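Local coordinates for protein MgGH51 (Meripilus giganteus, PDB 6ZQ1) that probably hydrolyses terminal alpha-L-arabinofuranosyl residues from arabinose-containing polysaccharides, as a fungal family GH51 arabinofuranosidase, at residues N231-Q236 against I286-A291; Y402-W407 against T435-L440. One frame throughout, in Å; residues are numbered along the deposited sequence.

Contact 1: N231-Q236 against I286-A291; sequences NNLEGQ and IMAVWA. With EDG (1,4-dideoxy-1,4-imino-L-arabinitol), chain F.
W290 carries its CG opposite the backbone N (chi1 -164°), and L233 does the same (chi1 171°), which brings indole and isobutyl group together between the short helix 231-234 and the end of strand 284-289. The indole links the two with one hydrogen bond, NE1 of W290 to the backbone O of E234 at 2.9 Å. It is bent, with an N-H...O angle of 139°, and the carbonyl oxygen lies somewhat out of the ring plane. Beside it, CD1 of W290 approaches the O of L233 to 3.5 Å. Nearer the strand, CD2 of L233 rests on CB of A288 at 3.7 Å and is equally near the O of V289. R241 makes a cation-pi contact with the indole, and Y308 meets it as a second ring. A leucine in place of W290 would probably leave the E234 carbonyl without this donor and R241 without its aromatic partner. At the other end of the helix the backbone N of N231 donates an almost straight bond, 3.0 Å long, to O3' of the bound iminosugar, while the carboxylate of E234 is held by N350, whose ND2 also bonds the inhibitor. The contact thus joins the helix after strand 224-227 to the neighbouring barrel strand and the W290 just beyond it, and its buried polar bond probably helps to fix the helix whose first N-H meets the iminosugar.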
ATOM      1  N   ASN A 231     -10.671  -3.226   3.931  1.00 14.79           N
ATOM      2  CA  ASN A 231     -11.867  -2.470   4.395  1.00 14.01           C
ATOM      3  C   ASN A 231     -12.030  -1.199   3.543  1.00 14.81           C
ATOM      4  O   ASN A 231     -13.169  -0.795   3.354  1.00 15.07           O
ATOM      5  CB  ASN A 231     -11.802  -2.084   5.859  1.00 14.54           C
ATOM      6  CG  ASN A 231     -12.188  -3.240   6.745  1.00 13.80           C
ATOM      7  OD1 ASN A 231     -12.347  -4.362   6.265  1.00 13.68           O
ATOM      8  ND2 ASN A 231     -12.323  -2.955   8.030  1.00 15.68           N
ATOM      9  N   ASN A 232     -10.951  -0.625   3.000  1.00 16.14           N
ATOM     10  CA  ASN A 232     -11.056   0.677   2.292  1.00 14.95           C
ATOM     11  C   ASN A 232     -11.774   0.483   0.949  1.00 16.15           C
ATOM     12  O   ASN A 232     -12.241   1.534   0.363  1.00 14.05           O
ATOM     13  CB  ASN A 232      -9.712   1.396   2.182  1.00 15.39           C
ATOM     14  CG  ASN A 232      -9.836   2.889   2.043  1.00 15.78           C
ATOM     15  OD1 ASN A 232     -10.490   3.513   2.878  1.00 17.00           O
ATOM     16  ND2 ASN A 232      -9.352   3.446   0.907  1.00 14.74           N
ATOM     17  N   LEU A 233     -12.001  -0.760   0.518  1.00 15.66           N
ATOM     18  CA  LEU A 233     -12.839  -1.060  -0.680  1.00 15.54           C
ATOM     19  C   LEU A 233     -14.319  -0.811  -0.367  1.00 16.14           C
ATOM     20  O   LEU A 233     -15.038  -0.286  -1.238  1.00 14.89           O
ATOM     21  CB  LEU A 233     -12.642  -2.508  -1.107  1.00 15.87           C
ATOM     22  CG  LEU A 233     -13.582  -3.015  -2.185  1.00 14.59           C
ATOM     23  CD1 LEU A 233     -13.194  -2.400  -3.543  1.00 15.75           C
ATOM     24  CD2 LEU A 233     -13.570  -4.521  -2.233  1.00 15.84           C
ATOM     25  N   GLU A 234     -14.755  -1.179   0.834  1.00 15.11           N
ATOM     26  CA  GLU A 234     -16.181  -1.465   1.126  1.00 15.04           C
ATOM     27  C   GLU A 234     -16.998  -0.192   1.362  1.00 15.42           C
ATOM     28  O   GLU A 234     -18.179  -0.198   1.026  1.00 16.83           O
ATOM     29  CB  GLU A 234     -16.229  -2.386   2.342  1.00 15.65           C
ATOM     30  CG  GLU A 234     -15.779  -3.781   1.976  1.00 16.26           C
ATOM     31  CD  GLU A 234     -15.650  -4.682   3.210  1.00 16.24           C
ATOM     32  OE1 GLU A 234     -16.583  -5.412   3.465  1.00 15.90           O
ATOM     33  OE2 GLU A 234     -14.605  -4.648   3.862  1.00 16.28           O
ATOM     34  N   GLY A 235     -16.431   0.855   1.968  1.00 14.90           N
ATOM     35  CA  GLY A 235     -17.218   2.007   2.404  1.00 16.18           C
ATOM     36  C   GLY A 235     -17.961   1.692   3.676  1.00 15.80           C
ATOM     37  O   GLY A 235     -17.998   0.488   4.074  1.00 16.40           O
ATOM     38  N   GLN A 236     -18.539   2.722   4.285  1.00 18.05           N
ATOM     39  CA  GLN A 236     -19.396   2.554   5.499  1.00 18.93           C
ATOM     40  C   GLN A 236     -20.835   2.302   5.045  1.00 19.54           C
ATOM     41  O   GLN A 236     -21.620   1.687   5.798  1.00 18.71           O
ATOM     42  CB  GLN A 236     -19.282   3.780   6.400  1.00 22.21           C
ATOM     43  CG  GLN A 236     -17.932   3.934   7.083  1.00 26.33           C
ATOM     44  CD  GLN A 236     -17.421   2.735   7.864  1.00 28.03           C
ATOM     45  OE1 GLN A 236     -16.273   2.291   7.646  1.00 25.40           O
ATOM     46  NE2 GLN A 236     -18.298   2.160   8.696  1.00 22.43           N
ATOM     47  N   ILE A 286      -3.849  -8.298  -8.068  1.00 15.33           N
ATOM     48  CA  ILE A 286      -5.000  -9.062  -7.545  1.00 15.95           C
ATOM     49  C   ILE A 286      -6.005  -7.978  -7.160  1.00 16.75           C
ATOM     50  O   ILE A 286      -5.850  -7.349  -6.100  1.00 17.76           O
ATOM     51  CB  ILE A 286      -4.624 -10.016  -6.383  1.00 15.54           C
ATOM     52  CG1 ILE A 286      -3.589 -11.063  -6.808  1.00 17.57           C
ATOM     53  CG2 ILE A 286      -5.873 -10.657  -5.839  1.00 15.52           C
ATOM     54  CD1 ILE A 286      -3.226 -12.056  -5.714  1.00 17.85           C
ATOM     55  N   MET A 287      -6.922  -7.679  -8.080  1.00 17.08           N
ATOM     56  CA  MET A 287      -7.810  -6.510  -7.994  1.00 15.86           C
ATOM     57  C   MET A 287      -9.146  -6.942  -7.385  1.00 16.01           C
ATOM     58  O   MET A 287      -9.791  -7.880  -7.901  1.00 14.52           O
ATOM     59  CB  MET A 287      -8.013  -5.890  -9.380  1.00 14.84           C
ATOM     60  CG  MET A 287      -8.822  -4.637  -9.279  1.00 14.13           C
ATOM     61  SD  MET A 287      -9.011  -3.745 -10.886  1.00 16.31           S
ATOM     62  CE  MET A 287     -10.151  -4.839 -11.730  1.00 17.78           C
ATOM     63  N   ALA A 288      -9.577  -6.247  -6.333  1.00 17.59           N
ATOM     64  CA  ALA A 288     -10.905  -6.427  -5.719  1.00 17.34           C
ATOM     65  C   ALA A 288     -11.949  -5.577  -6.461  1.00 16.24           C
ATOM     66  O   ALA A 288     -11.643  -4.478  -7.027  1.00 16.71           O
ATOM     67  CB  ALA A 288     -10.872  -6.135  -4.243  1.00 19.02           C
ATOM     68  N   VAL A 289     -13.156  -6.121  -6.496  1.00 15.53           N
ATOM     69  CA  VAL A 289     -14.398  -5.398  -6.866  1.00 15.01           C
ATOM     70  C   VAL A 289     -15.338  -5.422  -5.659  1.00 14.87           C
ATOM     71  O   VAL A 289     -15.370  -6.443  -4.894  1.00 16.55           O
ATOM     72  CB  VAL A 289     -15.038  -6.013  -8.120  1.00 16.17           C
ATOM     73  CG1 VAL A 289     -14.093  -5.852  -9.287  1.00 16.86           C
ATOM     74  CG2 VAL A 289     -15.458  -7.473  -7.933  1.00 16.23           C
ATOM     75  N   TRP A 290     -15.993  -4.299  -5.446  1.00 15.64           N
ATOM     76  CA  TRP A 290     -17.095  -4.137  -4.467  1.00 15.87           C
ATOM     77  C   TRP A 290     -18.220  -5.130  -4.805  1.00 14.70           C
ATOM     78  O   TRP A 290     -18.622  -5.248  -5.984  1.00 15.90           O
ATOM     79  CB  TRP A 290     -17.566  -2.693  -4.474  1.00 16.25           C
ATOM     80  CG  TRP A 290     -18.399  -2.355  -3.279  1.00 15.86           C
ATOM     81  CD1 TRP A 290     -17.949  -2.034  -2.035  1.00 15.96           C
ATOM     82  CD2 TRP A 290     -19.829  -2.297  -3.230  1.00 15.18           C
ATOM     83  NE1 TRP A 290     -19.015  -1.816  -1.208  1.00 16.70           N
ATOM     84  CE2 TRP A 290     -20.169  -1.908  -1.927  1.00 16.32           C
ATOM     85  CE3 TRP A 290     -20.836  -2.481  -4.181  1.00 15.18           C
ATOM     86  CZ2 TRP A 290     -21.496  -1.747  -1.547  1.00 18.17           C
ATOM     87  CZ3 TRP A 290     -22.138  -2.245  -3.828  1.00 15.60           C
ATOM     88  CH2 TRP A 290     -22.459  -1.881  -2.524  1.00 15.32           C
ATOM     89  N   ALA A 291     -18.778  -5.780  -3.795  1.00 15.31           N
ATOM     90  CA  ALA A 291     -19.674  -6.927  -4.021  1.00 15.70           C
ATOM     91  C   ALA A 291     -20.994  -6.791  -3.243  1.00 15.63           C
ATOM     92  O   ALA A 291     -21.645  -7.836  -3.042  1.00 17.20           O
ATOM     93  CB  ALA A 291     -18.916  -8.174  -3.683  1.00 16.16           C
TER
HETATM   94  O2' EDG F 701      -9.628  -6.598   5.447  1.00 15.06           O
HETATM   95  C2' EDG F 701      -9.396  -5.872   6.627  1.00 15.31           C
HETATM   96  C1' EDG F 701      -9.064  -6.799   7.798  1.00 14.32           C
HETATM   97  N4' EDG F 701      -7.791  -6.281   8.294  1.00 14.12           N
HETATM   98  C3' EDG F 701      -8.220  -4.884   6.500  1.00 13.99           C
HETATM   99  O3' EDG F 701      -8.708  -3.595   6.108  1.00 14.02           O
HETATM  100  C4' EDG F 701      -7.625  -4.862   7.913  1.00 14.53           C
HETATM  101  C5' EDG F 701      -6.201  -4.319   7.993  1.00 15.70           C
HETATM  102  O5' EDG F 701      -5.284  -5.064   7.208  1.00 16.50           O

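Contact 2: Y402-W407 against T435-L440. With EDG (1,4-dideoxy-1,4-imino-L-arabinitol), chain F.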
ATOM      1  N   TYR A 402      -4.618 -12.985  11.786  1.00 15.70           N
ATOM      2  CA  TYR A 402      -3.884 -12.122  12.723  1.00 15.44           C
ATOM      3  C   TYR A 402      -3.775 -12.911  14.023  1.00 18.08           C
ATOM      4  O   TYR A 402      -4.829 -13.258  14.533  1.00 18.36           O
ATOM      5  CB  TYR A 402      -4.585 -10.781  12.877  1.00 16.49           C
ATOM      6  CG  TYR A 402      -4.608  -9.991  11.582  1.00 15.88           C
ATOM      7  CD1 TYR A 402      -3.512  -9.262  11.174  1.00 17.00           C
ATOM      8  CD2 TYR A 402      -5.729  -9.987  10.771  1.00 16.17           C
ATOM      9  CE1 TYR A 402      -3.519  -8.517   9.992  1.00 16.24           C
ATOM     10  CE2 TYR A 402      -5.748  -9.248   9.585  1.00 17.48           C
ATOM     11  CZ  TYR A 402      -4.641  -8.508   9.208  1.00 17.22           C
ATOM     12  OH  TYR A 402      -4.656  -7.771   8.063  1.00 17.17           O
ATOM     13  N   GLN A 403      -2.557 -13.204  14.459  1.00 17.93           N
ATOM     14  CA  GLN A 403      -2.336 -14.115  15.611  1.00 19.78           C
ATOM     15  C   GLN A 403      -0.987 -13.856  16.277  1.00 20.75           C
ATOM     16  O   GLN A 403      -0.286 -12.880  15.928  1.00 17.72           O
ATOM     17  CB  GLN A 403      -2.474 -15.552  15.109  1.00 20.65           C
ATOM     18  CG  GLN A 403      -3.814 -16.196  15.430  1.00 21.27           C
ATOM     19  CD  GLN A 403      -3.938 -16.555  16.893  1.00 22.53           C
ATOM     20  OE1 GLN A 403      -2.983 -16.456  17.676  1.00 19.64           O
ATOM     21  NE2 GLN A 403      -5.145 -16.922  17.286  1.00 22.90           N
ATOM     22  N   THR A 404      -0.667 -14.640  17.314  1.00 19.94           N
ATOM     23  CA  THR A 404       0.588 -14.489  18.067  1.00 19.95           C
ATOM     24  C   THR A 404       1.734 -15.050  17.227  1.00 18.85           C
ATOM     25  O   THR A 404       1.525 -15.913  16.374  1.00 19.48           O
ATOM     26  CB  THR A 404       0.531 -15.188  19.446  1.00 21.68           C
ATOM     27  OG1 THR A 404       0.465 -16.590  19.217  1.00 21.93           O
ATOM     28  CG2 THR A 404      -0.647 -14.772  20.287  1.00 21.42           C
ATOM     29  N   PRO A 405       2.982 -14.575  17.439  1.00 20.25           N
ATOM     30  CA  PRO A 405       4.157 -15.166  16.787  1.00 21.50           C
ATOM     31  C   PRO A 405       4.201 -16.693  16.982  1.00 20.36           C
ATOM     32  O   PRO A 405       4.448 -17.420  16.032  1.00 18.70           O
ATOM     33  CB  PRO A 405       5.331 -14.462  17.501  1.00 22.18           C
ATOM     34  CG  PRO A 405       4.783 -13.119  17.917  1.00 20.53           C
ATOM     35  CD  PRO A 405       3.338 -13.412  18.276  1.00 21.79           C
ATOM     36  N   THR A 406       3.894 -17.147  18.199  1.00 20.22           N
ATOM     37  CA  THR A 406       3.824 -18.588  18.564  1.00 20.90           C
ATOM     38  C   THR A 406       2.783 -19.332  17.714  1.00 21.03           C
ATOM     39  O   THR A 406       3.109 -20.429  17.232  1.00 21.87           O
ATOM     40  CB  THR A 406       3.569 -18.765  20.058  1.00 22.71           C
ATOM     41  OG1 THR A 406       4.715 -18.197  20.681  1.00 23.80           O
ATOM     42  CG2 THR A 406       3.364 -20.211  20.436  1.00 23.67           C
ATOM     43  N   TRP A 407       1.599 -18.762  17.506  1.00 21.09           N
ATOM     44  CA  TRP A 407       0.554 -19.368  16.644  1.00 21.85           C
ATOM     45  C   TRP A 407       1.158 -19.640  15.268  1.00 20.22           C
ATOM     46  O   TRP A 407       0.922 -20.723  14.750  1.00 19.16           O
ATOM     47  CB  TRP A 407      -0.693 -18.479  16.522  1.00 21.82           C
ATOM     48  CG  TRP A 407      -1.796 -19.113  15.735  1.00 20.39           C
ATOM     49  CD1 TRP A 407      -2.854 -19.822  16.219  1.00 21.36           C
ATOM     50  CD2 TRP A 407      -1.927 -19.131  14.306  1.00 19.42           C
ATOM     51  NE1 TRP A 407      -3.628 -20.273  15.192  1.00 21.44           N
ATOM     52  CE2 TRP A 407      -3.074 -19.892  14.005  1.00 18.89           C
ATOM     53  CE3 TRP A 407      -1.181 -18.584  13.261  1.00 19.11           C
ATOM     54  CZ2 TRP A 407      -3.533 -20.066  12.709  1.00 19.22           C
ATOM     55  CZ3 TRP A 407      -1.607 -18.794  11.963  1.00 17.05           C
ATOM     56  CH2 TRP A 407      -2.766 -19.527  11.690  1.00 18.46           C
ATOM     57  N   THR A 435       1.498 -10.481  21.449  1.00 21.26           N
ATOM     58  CA  THR A 435       2.042 -11.624  22.218  1.00 23.27           C
ATOM     59  C   THR A 435       0.993 -12.143  23.205  1.00 25.63           C
ATOM     60  O   THR A 435       1.318 -13.085  23.934  1.00 28.09           O
ATOM     61  CB  THR A 435       3.327 -11.221  22.960  1.00 24.13           C
ATOM     62  OG1 THR A 435       3.051 -10.110  23.802  1.00 23.38           O
ATOM     63  CG2 THR A 435       4.483 -10.888  22.046  1.00 26.04           C
ATOM     64  N   ASN A 436      -0.207 -11.567  23.200  1.00 27.23           N
ATOM     65  CA  ASN A 436      -1.315 -11.914  24.124  1.00 28.49           C
ATOM     66  C   ASN A 436      -2.427 -12.640  23.355  1.00 27.52           C
ATOM     67  O   ASN A 436      -3.318 -11.970  22.785  1.00 26.55           O
ATOM     68  CB  ASN A 436      -1.820 -10.667  24.844  1.00 29.42           C
ATOM     69  CG  ASN A 436      -2.915 -11.000  25.838  1.00 32.04           C
ATOM     70  OD1 ASN A 436      -3.343 -12.164  25.924  1.00 32.81           O
ATOM     71  ND2 ASN A 436      -3.411  -9.979  26.516  1.00 31.91           N
ATOM     72  N   ALA A 437      -2.434 -13.965  23.460  1.00 27.07           N
ATOM     73  CA  ALA A 437      -3.432 -14.879  22.861  1.00 29.65           C
ATOM     74  C   ALA A 437      -4.864 -14.500  23.279  1.00 32.58           C
ATOM     75  O   ALA A 437      -5.783 -14.828  22.503  1.00 34.32           O
ATOM     76  CB  ALA A 437      -3.077 -16.293  23.231  1.00 31.72           C
ATOM     77  N   ASN A 438      -5.039 -13.811  24.418  1.00 31.75           N
ATOM     78  CA  ASN A 438      -6.351 -13.420  25.004  1.00 32.44           C
ATOM     79  C   ASN A 438      -6.851 -12.066  24.493  1.00 34.77           C
ATOM     80  O   ASN A 438      -8.042 -11.790  24.702  1.00 38.36           O
ATOM     81  CB  ASN A 438      -6.281 -13.333  26.532  1.00 35.38           C
ATOM     82  CG  ASN A 438      -5.936 -14.670  27.142  1.00 39.20           C
ATOM     83  OD1 ASN A 438      -6.345 -15.711  26.630  1.00 41.98           O
ATOM     84  ND2 ASN A 438      -5.198 -14.653  28.239  1.00 49.94           N
ATOM     85  N   ASP A 439      -6.002 -11.240  23.870  1.00 37.23           N
ATOM     86  CA  ASP A 439      -6.371  -9.849  23.466  1.00 35.65           C
ATOM     87  C   ASP A 439      -5.525  -9.467  22.247  1.00 30.44           C
ATOM     88  O   ASP A 439      -4.545  -8.749  22.396  1.00 34.83           O
ATOM     89  CB  ASP A 439      -6.164  -8.881  24.637  1.00 38.76           C
ATOM     90  CG  ASP A 439      -6.782  -7.502  24.441  1.00 42.55           C
ATOM     91  OD1 ASP A 439      -7.516  -7.287  23.435  1.00 40.32           O
ATOM     92  OD2 ASP A 439      -6.561  -6.653  25.315  1.00 42.59           O
ATOM     93  N   LEU A 440      -5.801 -10.081  21.114  1.00 28.82           N
ATOM     94  CA  LEU A 440      -4.959  -9.927  19.906  1.00 24.69           C
ATOM     95  C   LEU A 440      -5.035  -8.474  19.445  1.00 25.07           C
ATOM     96  O   LEU A 440      -4.027  -7.995  18.978  1.00 22.30           O
ATOM     97  CB  LEU A 440      -5.439 -10.881  18.806  1.00 21.59           C
ATOM     98  CG  LEU A 440      -5.157 -12.359  19.062  1.00 23.37           C
ATOM     99  CD1 LEU A 440      -5.875 -13.257  18.064  1.00 23.00           C
ATOM    100  CD2 LEU A 440      -3.658 -12.653  19.061  1.00 23.94           C
TER
HETATM  101  O2' EDG F 701      -9.628  -6.598   5.447  1.00 15.06           O
HETATM  102  C2' EDG F 701      -9.396  -5.872   6.627  1.00 15.31           C
HETATM  103  C1' EDG F 701      -9.064  -6.799   7.798  1.00 14.32           C
HETATM  104  N4' EDG F 701      -7.791  -6.281   8.294  1.00 14.12           N
HETATM  105  C3' EDG F 701      -8.220  -4.884   6.500  1.00 13.99           C
HETATM  106  O3' EDG F 701      -8.708  -3.595   6.108  1.00 14.02           O
HETATM  107  C4' EDG F 701      -7.625  -4.862   7.913  1.00 14.53           C
HETATM  108  C5' EDG F 701      -6.201  -4.319   7.993  1.00 15.70           C
HETATM  109  O5' EDG F 701      -5.284  -5.064   7.208  1.00 16.50           O
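L440 and T404 form the close-packed part of this contact, where the end of strand 396-403 meets the loop that follows strand 424-432. The two methyls of L440 divide the work. CD1 sits 3.7 Å from the backbone O of Y402 and also touches NE2 of Q403, whereas CD2 meets CG2 of T404 at 3.9 Å. That same threonine methyl reaches the backbone of the 436-439 turn, coming within 3.7 Å of N of A437. With chi1 at 67°, T404 sends its methyl to the loop and keeps OG1 for its own chain: OG1 accepts from N of W407 at 3.0 Å and so caps helix 405-410. Q403, bent at chi2 (-73°), folds its amide back so that OE1 accepts from N of T404 at 3.0 Å, while its CG lies over one face of the W407 indole, toward the rim.

The outer side is looser. T435 and A437 are exposed, and CB of A437 comes no nearer than 4.1 Å to CG2 of T404. Here the loop has internal bonds of its own: a type I turn from N436 to D439, and an Asx turn in which OD1 of N436 accepts from N of N438, the donor standing well above the carbonyl plane. ND2 of N436 bonds the backbone O of D446.

At the C-terminal end of the strand the ring of Y402 leads off from the loop to the ligand, and its OH accepts from O5' of the iminosugar at 2.9 Å while also bonding E429. Methyl groups do the touching across the contact, against another methyl, the Q403 amide and backbone atoms; the polar groups cap the helix, brace the turn or serve the sugar site, and between these two segments the fit rests on van der Waals contact.

How the contacts relate
Contacts 1 and 2 lie on the same eight-stranded parallel sheet, the barrel of a clan GH-A-type glycosidase, and follow one another along the chain. Their centres are 27 Å apart and their nearest atoms about 9 Å, so they do not touch; the iminosugar is what they share. The backbone N of N231 and the phenol of Y402 hold different hydroxyls of it, one on the ring and one exocyclic. E23, N350 and E429 are also hydrogen-bonded to the inhibitor. The two differ in setting: 231-236 against 286-291 is buried, whereas 402-407 against 435-440 runs from the sugar site out to the surface.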